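Local coordinates for protein predicted ATPase of the ABC class (Vibrio vulnificus, PDB 5D6A) that probably binds and hydrolyses ATP as an ABC-class ATPase and is captured here with the non-hydrolysable analogue AMP-PNP, at residues A[359-362]-A[363-366]; A[558-561]-A[562-566]. All coordinates share one frame; numbering follows the deposited sequence.

Contact 1: residues A[359-362]-A[363-366]. With ANP (phosphoaminophosphonic acid-adenylate ester), chain C.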
# COMPACT_ATOMS: atom_id res chain seq x y z
N LEU A 359 9.53 7.06 -16.69
CA LEU A 359 9.90 5.66 -16.49
C LEU A 359 8.63 4.83 -16.48
O LEU A 359 7.68 5.16 -15.79
CB LEU A 359 10.66 5.51 -15.17
CG LEU A 359 11.85 6.47 -15.00
CD1 LEU A 359 12.50 6.27 -13.64
CD2 LEU A 359 12.87 6.31 -16.12
N ILE A 360 8.62 3.75 -17.26
CA ILE A 360 7.45 2.88 -17.36
C ILE A 360 7.85 1.41 -17.31
O ILE A 360 8.85 1.01 -17.89
CB ILE A 360 6.67 3.14 -18.66
CG1 ILE A 360 6.16 4.58 -18.68
CG2 ILE A 360 5.51 2.16 -18.80
CD1 ILE A 360 5.42 4.96 -19.94
N ASP A 361 7.04 0.61 -16.62
CA ASP A 361 7.27 -0.82 -16.50
C ASP A 361 6.01 -1.53 -16.96
O ASP A 361 4.96 -1.44 -16.31
CB ASP A 361 7.63 -1.20 -15.06
CG ASP A 361 8.03 -2.67 -14.91
OD1 ASP A 361 7.74 -3.47 -15.82
OD2 ASP A 361 8.62 -3.01 -13.87
N GLU A 362 6.11 -2.25 -18.07
CA GLU A 362 4.98 -2.95 -18.67
C GLU A 362 4.25 -3.88 -17.69
O GLU A 362 3.05 -4.12 -17.83
CB GLU A 362 5.46 -3.74 -19.90
CG GLU A 362 4.34 -4.33 -20.74
CD GLU A 362 4.83 -4.97 -22.03
OE1 GLU A 362 5.98 -5.46 -22.06
OE2 GLU A 362 4.06 -5.00 -23.01
N ASP A 363 4.97 -4.38 -16.69
CA ASP A 363 4.37 -5.27 -15.69
C ASP A 363 3.51 -4.53 -14.65
O ASP A 363 2.74 -5.16 -13.93
CB ASP A 363 5.44 -6.13 -15.01
CG ASP A 363 6.07 -7.15 -15.97
OD1 ASP A 363 5.69 -7.17 -17.16
OD2 ASP A 363 6.92 -7.94 -15.52
N THR A 364 3.64 -3.21 -14.58
CA THR A 364 2.83 -2.43 -13.64
C THR A 364 2.09 -1.31 -14.39
O THR A 364 1.96 -0.20 -13.88
CB THR A 364 3.68 -1.81 -12.52
OG1 THR A 364 4.57 -0.83 -13.06
CG2 THR A 364 4.48 -2.89 -11.80
N SER A 365 1.61 -1.61 -15.59
CA SER A 365 0.90 -0.62 -16.41
C SER A 365 -0.31 -1.22 -17.12
O SER A 365 -0.46 -2.44 -17.21
CB SER A 365 1.85 -0.01 -17.44
OG SER A 365 2.90 0.69 -16.81
N ALA A 366 -1.16 -0.33 -17.63
CA ALA A 366 -2.36 -0.73 -18.36
C ALA A 366 -2.00 -1.08 -19.79
O ALA A 366 -1.56 -0.22 -20.55
CB ALA A 366 -3.39 0.39 -18.33
PG ANP C . 10.07 -7.17 -14.68
O1G ANP C . 10.63 -5.82 -15.06
O2G ANP C . 8.88 -7.09 -13.74
O3G ANP C . 9.86 -8.06 -15.88
PB ANP C . 12.44 -9.09 -14.41
O1B ANP C . 13.22 -8.42 -15.50
O2B ANP C . 11.62 -10.31 -14.78
N3B ANP C . 11.33 -7.92 -13.72
PA ANP C . 13.69 -8.80 -11.90
O1A ANP C . 14.83 -7.81 -11.98
O2A ANP C . 12.34 -8.33 -11.43
O3A ANP C . 13.53 -9.55 -13.32
O5' ANP C . 14.13 -10.01 -10.95
C5' ANP C . 15.36 -10.69 -11.16
C4' ANP C . 15.81 -11.36 -9.87
O4' ANP C . 17.23 -11.57 -9.93
C3' ANP C . 15.55 -10.52 -8.63
O3' ANP C . 15.19 -11.36 -7.52
C2' ANP C . 16.86 -9.81 -8.37
O2' ANP C . 17.09 -9.62 -6.97
C1' ANP C . 17.91 -10.72 -9.00
N9 ANP C . 18.95 -9.94 -9.71
C8 ANP C . 18.76 -8.91 -10.57
N7 ANP C . 19.95 -8.44 -11.02
C5 ANP C . 20.92 -9.18 -10.46
C6 ANP C . 22.40 -9.22 -10.51
N6 ANP C . 23.09 -8.34 -11.27
N1 ANP C . 23.04 -10.15 -9.76
C2 ANP C . 22.37 -11.03 -8.99
N3 ANP C . 21.02 -11.05 -8.91
C4 ANP C . 20.26 -10.16 -9.60
O HOH W 1 4.81 1.41 -14.96
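The carboxylate of Asp361 reaches over the backbone of Asp363, its OD1 taking the amide N of Asp363 at 3.0 Å. CG lies anti to the backbone N (chi1 -174°), which carries the acid forward past the end of strand 357-361 and above the turn that follows. The amide meets OD1 from above the carboxylate plane, closing an Asx turn. A type I beta turn is superposed on it, since Thr364 N donates to Asp361 O at 2.8 Å. The sequence Leu-Ile-Asp-Glu on a central strand fits the Walker B motif of ABC ATPases, and Ser365 and Ala366 probably begin the D-loop. Asp361 suits the strand end because its two oxygens divide the work: OD1 holds the turn, while OD2 bonds Ser272 of the probable Walker A helix. Glu362 leads elsewhere on an extended chain, to the amides of Gly411 and Ser412, the former bond being weak. A water beside the turn accepts from Asp361 N at 2.9 Å and bonds Thr364 OG1 and Ser365 OG, two hydroxyls on short side chains. Ser365 OG also bonds Gln343, and Ile360 CG2 rests 3.6 Å from that hydroxyl. Asp363 turns its carboxylate to the nucleotide, OD2 standing 2.8 Å from ANP O2G and 3.0 Å from ANP O3G, and its side chain about 3 Å from a sodium ion. Two acids thus approach the gamma phosphate, Asp363 closely and Asp361 from farther off. The closeness of OD2 to O2G suggests a shared proton or a charge offset by the sodium, while probable P-loop amides of Gly270 and Lys271 bond the nucleotide.

Contact 2: residues A[558-561]-A[562-566]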
# COMPACT_ATOMS: atom_id res chain seq x y z
N ASP A 558 7.01 16.21 -7.16
CA ASP A 558 6.37 15.33 -6.18
C ASP A 558 5.28 16.06 -5.38
O ASP A 558 4.25 15.47 -5.04
CB ASP A 558 7.41 14.70 -5.25
CG ASP A 558 8.29 13.68 -5.96
OD1 ASP A 558 7.83 13.07 -6.96
OD2 ASP A 558 9.44 13.47 -5.53
N VAL A 559 5.51 17.34 -5.08
CA VAL A 559 4.52 18.15 -4.36
C VAL A 559 3.26 18.23 -5.21
O VAL A 559 2.14 18.10 -4.70
CB VAL A 559 5.04 19.57 -4.08
CG1 VAL A 559 3.97 20.41 -3.40
CG2 VAL A 559 6.29 19.53 -3.21
N MSE A 560 3.45 18.43 -6.52
CA MSE A 560 2.34 18.50 -7.47
C MSE A 560 1.66 17.17 -7.54
O MSE A 560 0.43 17.09 -7.47
CB MSE A 560 2.84 18.86 -8.87
CG MSE A 560 3.20 20.34 -9.01
SE MSE A 560 1.66 21.49 -8.57
CE MSE A 560 0.41 20.89 -9.98
N ALA A 561 2.45 16.11 -7.67
CA ALA A 561 1.91 14.76 -7.74
C ALA A 561 0.99 14.49 -6.55
O ALA A 561 -0.12 13.98 -6.71
CB ALA A 561 3.04 13.74 -7.78
N ALA A 562 1.45 14.84 -5.35
CA ALA A 562 0.67 14.64 -4.13
C ALA A 562 -0.58 15.52 -4.16
O ALA A 562 -1.67 15.09 -3.77
CB ALA A 562 1.50 14.98 -2.90
N LEU A 563 -0.41 16.74 -4.66
CA LEU A 563 -1.49 17.71 -4.74
C LEU A 563 -2.53 17.29 -5.79
O LEU A 563 -3.72 17.55 -5.62
CB LEU A 563 -0.90 19.09 -5.04
CG LEU A 563 -1.74 20.34 -4.82
CD1 LEU A 563 -2.32 20.39 -3.42
CD2 LEU A 563 -0.86 21.56 -5.08
N ASN A 564 -2.07 16.64 -6.86
CA ASN A 564 -2.95 16.15 -7.92
C ASN A 564 -3.86 15.03 -7.43
O ASN A 564 -4.87 14.73 -8.06
CB ASN A 564 -2.14 15.63 -9.12
CG ASN A 564 -1.40 16.72 -9.86
OD1 ASN A 564 -1.75 17.90 -9.78
ND2 ASN A 564 -0.36 16.33 -10.59
N ARG A 565 -3.47 14.40 -6.32
CA ARG A 565 -4.22 13.29 -5.74
C ARG A 565 -5.02 13.68 -4.50
O ARG A 565 -5.68 12.82 -3.90
CB ARG A 565 -3.27 12.13 -5.42
CG ARG A 565 -2.71 11.50 -6.67
CD ARG A 565 -1.54 10.57 -6.40
NE ARG A 565 -1.13 9.90 -7.62
CZ ARG A 565 -0.40 10.46 -8.59
NH1 ARG A 565 -0.09 9.76 -9.67
NH2 ARG A 565 0.01 11.72 -8.49
N MSE A 566 -4.96 14.95 -4.11
CA MSE A 566 -5.73 15.44 -2.96
C MSE A 566 -7.11 15.71 -3.50
O MSE A 566 -7.28 16.50 -4.43
CB MSE A 566 -5.10 16.68 -2.35
CG MSE A 566 -5.35 16.73 -0.85
SE MSE A 566 -6.68 18.11 -0.45
CE MSE A 566 -5.52 19.67 -0.77
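Arg565 folds back on the last turn of an alpha-helix, 556-564, and its NH2 donates to Ala561 O at 2.9 Å. The carbonyl oxygen lies at the edge of the guanidinium, in its plane, whereas the nitrogen stands 42° out of the carbonyl plane. The side chain runs extended from CG to NE, and the twist at chi4 (78°) then swings NH2 round to the carbonyl. The Arg565 amide adds a weak bond to the same oxygen, so an arginine with several N-H donors supplements the backbone where the helical pattern fades. The rest of the guanidinium is held too: NH1 forms a salt bridge with Glu306, and Trp346 makes a cation-pi contact.

Upstream the bonding is regular, with Ala562 N to Asp558 O and Leu563 N to Val559 O both 2.9 Å, followed by Asn564 N to Met560 O. Beyond Asn564 the chain unwinds, Arg565 N also reaching Ala562 O in a tighter turn. The Asn564 side chain folds back over the Met560 carbonyl (chi1 -68°), and an amide suits this buried helix end because OD1 can accept from Arg462 NH2.

Small side chains lie where neighbours press close. Ala561 meets Leu500, and Ala562 shares Trp516 of helix 506-519 with Val559 and Leu563. Met560, present as selenomethionine, is bent at chi2 and chi3, a flexible chain that fits against Pro529 and Ile533 of helix 529-536. Its selenium sits 4.3 Å from Leu563 CD2, while its CE methyl ends 3.7 Å from Asn564 OD1.

Contact 1 lies in the P-loop domain against the nucleotide, and contact 2 in the C-terminal region. Their centres are 20 Å apart and their nearest atoms about 11 Å, so they do not touch. Helix 339-352 touches both: Gln343 bonds Ser365 and Ala366 of contact 1, while Trp346, further along, meets Arg565 of contact 2. Glu362, Asp363 and Ala366 pack against the second subunit, and the side chain of Ser365 is about 11 Å from another bound ANP, consistent with nucleotide sites shared across an ABC-type dimer. Residues 558-566 touch no other protein chain of the assembly; they join the C-terminal region to the ATPase core.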